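Local coordinates for protein aminopeptidase YwaD (Bacillus subtilis, PDB 6HC6) that is a secreted two-zinc aminopeptidase of the M28 family that removes a range of N-terminal amino acids from peptides, at residues 336-348 / 375-387. Numbering follows the deposited sequence.
Sequences YVNTLDGQSNYVW and PFHEAGIDSANFI
Asn345 reaches across to Asp382 and Ser383 with its amide split between two jobs. Its ND2 donates to Ser383 O at 3.0 Å, coming in above the carbonyl plane, while Asn345 itself sits at the N-cap of the helix that follows, its OD1 accepting from Trp348 N. With CG between the backbone N and the carbonyl carbon (chi1 61°), the amide can cap its own helix with OD1 while ND2 crosses to Ser383. A leucine here would probably leave Trp348 N without its capping acceptor and Ser383 O with a water but no amide donor. Next to it, Asp382 OD2 takes Tyr346 N on its anti lone pair at 2.8 Å, nearly straight at 172°; the carboxylate and ring planes are 20° apart, OD2 reaching the ring obliquely.

Leu340 lays CB over the centre of the His377 imidazole, a CH-pi contact 3.7 Å from the centroid, and Leu340 CD2 comes to 3.4 Å from His377 CD2. Asp341 OD2 sits in plane at the ring edge, its carboxylate almost perpendicular to the imidazole. A water accepts from Leu340 N, meets His377 ND1, and donates to the same Ser383 O that Asn345 holds.

Further along, the strands pair antiparallel, Tyr336 with Ile387 and Asn338 with Asn385 as hydrogen-bonded pairs. Val337 CG2 meets Phe386 CE2 at 3.7 Å, the two side chains pointing the same way, and Val347 CG1 crosses to Phe386 CZ and Ala384 CB.

Within the mixed sheet of the M28 domain, strand 382-389 runs between 316-322 and 334-339, with 363-367 beyond as the edge. Val347 also packs on Val318, and Asn385, whose OD1 is hydrogen-bonded to Asn321 ND2, touches the zinc ligand Asp323.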
loop_
_atom_site.group_PDB
_atom_site.type_symbol
_atom_site.label_atom_id
_atom_site.label_comp_id
_atom_site.label_asym_id
_atom_site.label_seq_id
_atom_site.Cartn_x
_atom_site.Cartn_y
_atom_site.Cartn_z
ATOM N N TYR A 336 -3.863 6.625 -14.881
ATOM C CA TYR A 336 -4.462 5.319 -15.104
ATOM C C TYR A 336 -5.625 5.075 -14.160
ATOM O O TYR A 336 -5.589 5.472 -12.993
ATOM C CB TYR A 336 -3.420 4.217 -14.919
ATOM C CG TYR A 336 -2.474 4.184 -16.080
ATOM C CD1 TYR A 336 -2.855 3.612 -17.292
ATOM C CD2 TYR A 336 -1.225 4.775 -15.994
ATOM C CE1 TYR A 336 -1.987 3.595 -18.382
ATOM C CE2 TYR A 336 -0.358 4.772 -17.077
ATOM C CZ TYR A 336 -0.741 4.176 -18.260
ATOM O OH TYR A 336 0.119 4.178 -19.336
ATOM N N VAL A 337 -6.654 4.417 -14.690
ATOM C CA VAL A 337 -7.798 3.918 -13.935
ATOM C C VAL A 337 -7.678 2.398 -13.948
ATOM O O VAL A 337 -7.969 1.744 -14.961
ATOM C CB VAL A 337 -9.127 4.386 -14.539
ATOM C CG1 VAL A 337 -10.299 3.849 -13.732
ATOM C CG2 VAL A 337 -9.182 5.893 -14.595
ATOM N N ASN A 338 -7.222 1.829 -12.838
ATOM C CA ASN A 338 -6.953 0.400 -12.739
ATOM C C ASN A 338 -8.185 -0.334 -12.222
ATOM O O ASN A 338 -8.638 -0.068 -11.107
ATOM C CB ASN A 338 -5.775 0.147 -11.787
ATOM C CG ASN A 338 -4.437 0.499 -12.409
ATOM O OD1 ASN A 338 -3.679 -0.375 -12.811
ATOM N ND2 ASN A 338 -4.162 1.784 -12.522
ATOM N N THR A 339 -8.708 -1.279 -13.003
ATOM C CA THR A 339 -9.707 -2.204 -12.492
ATOM C C THR A 339 -9.105 -3.601 -12.417
ATOM O O THR A 339 -8.181 -3.936 -13.165
ATOM C CB THR A 339 -10.980 -2.208 -13.351
ATOM O OG1 THR A 339 -10.686 -2.724 -14.653
ATOM C CG2 THR A 339 -11.515 -0.799 -13.488
ATOM N N LEU A 340 -9.603 -4.407 -11.472
ATOM C CA LEU A 340 -8.951 -5.686 -11.199
ATOM C C LEU A 340 -9.008 -6.621 -12.406
ATOM O O LEU A 340 -8.119 -7.461 -12.584
ATOM C CB LEU A 340 -9.580 -6.339 -9.967
ATOM C CG LEU A 340 -8.979 -7.648 -9.463
ATOM C CD1 LEU A 340 -7.550 -7.423 -8.953
ATOM C CD2 LEU A 340 -9.869 -8.283 -8.389
ATOM N N ASP A 341 -10.020 -6.473 -13.256
ATOM C CA ASP A 341 -10.145 -7.274 -14.467
ATOM C C ASP A 341 -9.803 -6.504 -15.734
ATOM O O ASP A 341 -9.867 -7.075 -16.829
ATOM C CB ASP A 341 -11.565 -7.842 -14.578
ATOM C CG ASP A 341 -12.640 -6.786 -14.366
ATOM O OD1 ASP A 341 -12.328 -5.578 -14.456
ATOM O OD2 ASP A 341 -13.800 -7.171 -14.104
ATOM N N GLY A 342 -9.444 -5.230 -15.622
ATOM C CA GLY A 342 -9.165 -4.427 -16.794
ATOM C C GLY A 342 -10.387 -4.012 -17.575
ATOM O O GLY A 342 -10.244 -3.391 -18.633
ATOM N N GLN A 343 -11.579 -4.342 -17.096
ATOM C CA GLN A 343 -12.811 -4.042 -17.800
ATOM C C GLN A 343 -13.410 -2.737 -17.299
ATOM O O GLN A 343 -13.150 -2.292 -16.179
ATOM C CB GLN A 343 -13.826 -5.170 -17.615
ATOM C CG GLN A 343 -13.294 -6.541 -17.963
ATOM C CD GLN A 343 -12.490 -6.535 -19.252
ATOM O OE1 GLN A 343 -12.980 -6.111 -20.302
ATOM N NE2 GLN A 343 -11.243 -7.000 -19.177
ATOM N N SER A 344 -14.246 -2.142 -18.144
ATOM C CA SER A 344 -14.973 -0.949 -17.749
ATOM C C SER A 344 -15.896 -1.271 -16.575
ATOM O O SER A 344 -16.294 -2.419 -16.367
ATOM C CB SER A 344 -15.770 -0.412 -18.938
ATOM O OG SER A 344 -16.582 0.681 -18.576
ATOM N N ASN A 345 -16.207 -0.249 -15.785
ATOM C CA ASN A 345 -17.255 -0.344 -14.774
ATOM C C ASN A 345 -17.734 1.074 -14.482
ATOM O O ASN A 345 -17.349 2.025 -15.169
ATOM C CB ASN A 345 -16.775 -1.105 -13.527
ATOM C CG ASN A 345 -15.600 -0.438 -12.837
ATOM O OD1 ASN A 345 -15.439 0.776 -12.913
ATOM N ND2 ASN A 345 -14.780 -1.237 -12.142
ATOM N N TYR A 346 -18.579 1.218 -13.460
ATOM C CA TYR A 346 -19.150 2.526 -13.170
ATOM C C TYR A 346 -18.080 3.581 -12.884
ATOM O O TYR A 346 -18.277 4.757 -13.220
ATOM C CB TYR A 346 -20.126 2.419 -11.998
ATOM C CG TYR A 346 -21.487 1.891 -12.396
ATOM C CD1 TYR A 346 -21.906 1.913 -13.721
ATOM C CD2 TYR A 346 -22.356 1.370 -11.446
ATOM C CE1 TYR A 346 -23.170 1.447 -14.093
ATOM C CE2 TYR A 346 -23.620 0.897 -11.810
ATOM C CZ TYR A 346 -24.013 0.930 -13.136
ATOM O OH TYR A 346 -25.261 0.465 -13.508
ATOM N N VAL A 347 -16.952 3.193 -12.268
ATOM C CA VAL A 347 -15.877 4.153 -12.001
ATOM C C VAL A 347 -15.292 4.672 -13.308
ATOM O O VAL A 347 -15.079 5.880 -13.487
ATOM C CB VAL A 347 -14.769 3.521 -11.140
ATOM C CG1 VAL A 347 -13.749 4.570 -10.756
ATOM C CG2 VAL A 347 -15.328 2.846 -9.925
ATOM N N TRP A 348 -14.992 3.760 -14.232
ATOM C CA TRP A 348 -14.468 4.190 -15.521
ATOM C C TRP A 348 -15.471 5.072 -16.260
ATOM O O TRP A 348 -15.099 6.118 -16.809
ATOM C CB TRP A 348 -14.084 2.976 -16.366
ATOM C CG TRP A 348 -13.654 3.369 -17.732
ATOM C CD1 TRP A 348 -14.276 3.062 -18.904
ATOM C CD2 TRP A 348 -12.519 4.174 -18.075
ATOM N NE1 TRP A 348 -13.596 3.619 -19.958
ATOM C CE2 TRP A 348 -12.513 4.308 -19.477
ATOM C CE3 TRP A 348 -11.506 4.795 -17.331
ATOM C CZ2 TRP A 348 -11.539 5.036 -20.154
ATOM C CZ3 TRP A 348 -10.531 5.516 -18.006
ATOM C CH2 TRP A 348 -10.556 5.627 -19.406
ATOM N N PRO A 375 -10.564 -5.202 -2.394
ATOM C CA PRO A 375 -11.640 -5.812 -1.589
ATOM C C PRO A 375 -13.032 -5.384 -2.021
ATOM O O PRO A 375 -13.980 -6.179 -1.918
ATOM C CB PRO A 375 -11.314 -5.339 -0.163
ATOM C CG PRO A 375 -9.849 -5.158 -0.175
ATOM C CD PRO A 375 -9.531 -4.604 -1.536
ATOM N N PHE A 376 -13.191 -4.147 -2.493
ATOM C CA PHE A 376 -14.488 -3.728 -3.017
ATOM C C PHE A 376 -14.855 -4.545 -4.243
ATOM O O PHE A 376 -15.978 -5.047 -4.357
ATOM C CB PHE A 376 -14.465 -2.235 -3.345
ATOM C CG PHE A 376 -14.487 -1.360 -2.130
ATOM C CD1 PHE A 376 -15.696 -1.006 -1.536
ATOM C CD2 PHE A 376 -13.302 -0.928 -1.554
ATOM C CE1 PHE A 376 -15.724 -0.209 -0.410
ATOM C CE2 PHE A 376 -13.318 -0.133 -0.415
ATOM C CZ PHE A 376 -14.540 0.236 0.155
ATOM N N HIS A 377 -13.900 -4.705 -5.167
ATOM C CA HIS A 377 -14.152 -5.493 -6.371
ATOM C C HIS A 377 -14.504 -6.934 -6.022
ATOM O O HIS A 377 -15.411 -7.523 -6.623
ATOM C CB HIS A 377 -12.922 -5.450 -7.283
ATOM C CG HIS A 377 -13.115 -6.161 -8.586
ATOM N ND1 HIS A 377 -13.327 -5.490 -9.771
ATOM C CD2 HIS A 377 -13.147 -7.480 -8.889
ATOM C CE1 HIS A 377 -13.481 -6.366 -10.750
ATOM N NE2 HIS A 377 -13.370 -7.581 -10.242
ATOM N N GLU A 378 -13.800 -7.514 -5.040
ATOM C CA GLU A 378 -14.074 -8.891 -4.639
ATOM C C GLU A 378 -15.481 -9.046 -4.079
ATOM O O GLU A 378 -16.088 -10.116 -4.220
ATOM C CB GLU A 378 -13.046 -9.354 -3.614
ATOM C CG GLU A 378 -11.652 -9.541 -4.181
ATOM C CD GLU A 378 -10.643 -9.888 -3.105
ATOM O OE1 GLU A 378 -10.552 -9.138 -2.109
ATOM O OE2 GLU A 378 -9.952 -10.920 -3.251
ATOM N N ALA A 379 -16.015 -7.996 -3.453
ATOM C CA ALA A 379 -17.370 -8.000 -2.916
ATOM C C ALA A 379 -18.422 -7.646 -3.960
ATOM O O ALA A 379 -19.612 -7.583 -3.624
ATOM C CB ALA A 379 -17.474 -7.032 -1.735
ATOM N N GLY A 380 -18.014 -7.421 -5.205
ATOM C CA GLY A 380 -18.932 -7.146 -6.289
ATOM C C GLY A 380 -19.246 -5.686 -6.514
ATOM O O GLY A 380 -20.187 -5.377 -7.255
ATOM N N ILE A 381 -18.502 -4.782 -5.892
ATOM C CA ILE A 381 -18.755 -3.352 -5.978
ATOM C C ILE A 381 -17.829 -2.777 -7.038
ATOM O O ILE A 381 -16.620 -3.026 -7.008
ATOM C CB ILE A 381 -18.526 -2.676 -4.615
ATOM C CG1 ILE A 381 -19.461 -3.275 -3.554
ATOM C CG2 ILE A 381 -18.691 -1.173 -4.720
ATOM C CD1 ILE A 381 -18.905 -3.108 -2.139
ATOM N N ASP A 382 -18.389 -2.030 -7.986
ATOM C CA ASP A 382 -17.570 -1.342 -8.984
ATOM C C ASP A 382 -16.485 -0.518 -8.303
ATOM O O ASP A 382 -16.781 0.338 -7.469
ATOM C CB ASP A 382 -18.447 -0.415 -9.824
ATOM C CG ASP A 382 -19.440 -1.156 -10.687
ATOM O OD1 ASP A 382 -20.211 -1.972 -10.146
ATOM O OD2 ASP A 382 -19.483 -0.866 -11.901
ATOM N N SER A 383 -15.224 -0.741 -8.672
ATOM C CA SER A 383 -14.146 -0.012 -8.018
ATOM C C SER A 383 -12.993 0.158 -8.989
ATOM O O SER A 383 -12.848 -0.603 -9.945
ATOM C CB SER A 383 -13.624 -0.737 -6.777
ATOM O OG SER A 383 -12.925 -1.912 -7.147
ATOM N N ALA A 384 -12.159 1.137 -8.714
ATOM C CA ALA A 384 -10.949 1.348 -9.462
ATOM C C ALA A 384 -9.948 2.130 -8.633
ATOM O O ALA A 384 -10.285 2.777 -7.719
ATOM C CB ALA A 384 -11.203 2.091 -10.726
ATOM N N ASN A 385 -8.706 2.044 -9.055
ATOM C CA ASN A 385 -7.610 2.748 -8.435
ATOM C C ASN A 385 -6.997 3.761 -9.407
ATOM O O ASN A 385 -6.700 3.391 -10.457
ATOM C CB ASN A 385 -6.549 1.761 -7.999
ATOM C CG ASN A 385 -5.402 2.421 -7.317
ATOM O OD1 ASN A 385 -5.560 3.315 -6.584
ATOM N ND2 ASN A 385 -4.236 1.946 -7.607
ATOM N N PHE A 386 -6.846 5.005 -9.005
ATOM C CA PHE A 386 -6.288 6.055 -9.805
ATOM C C PHE A 386 -4.800 6.246 -9.450
ATOM O O PHE A 386 -4.481 6.422 -8.332
ATOM C CB PHE A 386 -7.039 7.357 -9.605
ATOM C CG PHE A 386 -8.474 7.320 -10.037
ATOM C CD1 PHE A 386 -9.415 6.747 -9.252
ATOM C CD2 PHE A 386 -8.873 7.854 -11.217
ATOM C CE1 PHE A 386 -10.725 6.695 -9.627
ATOM C CE2 PHE A 386 -10.175 7.812 -11.607
ATOM C CZ PHE A 386 -11.106 7.250 -10.811
ATOM N N ILE A 387 -3.952 6.301 -10.464
ATOM C CA ILE A 387 -2.506 6.384 -10.238
ATOM C C ILE A 387 -1.842 6.926 -11.505
ATOM O O ILE A 387 -2.251 6.593 -12.623
ATOM C CB ILE A 387 -1.950 4.998 -9.826
ATOM C CG1 ILE A 387 -0.425 5.014 -9.686
ATOM C CG2 ILE A 387 -2.384 3.938 -10.816
ATOM C CD1 ILE A 387 0.122 3.724 -9.081
HETATM O O HOH W 1 -11.716 -3.206 -9.871
#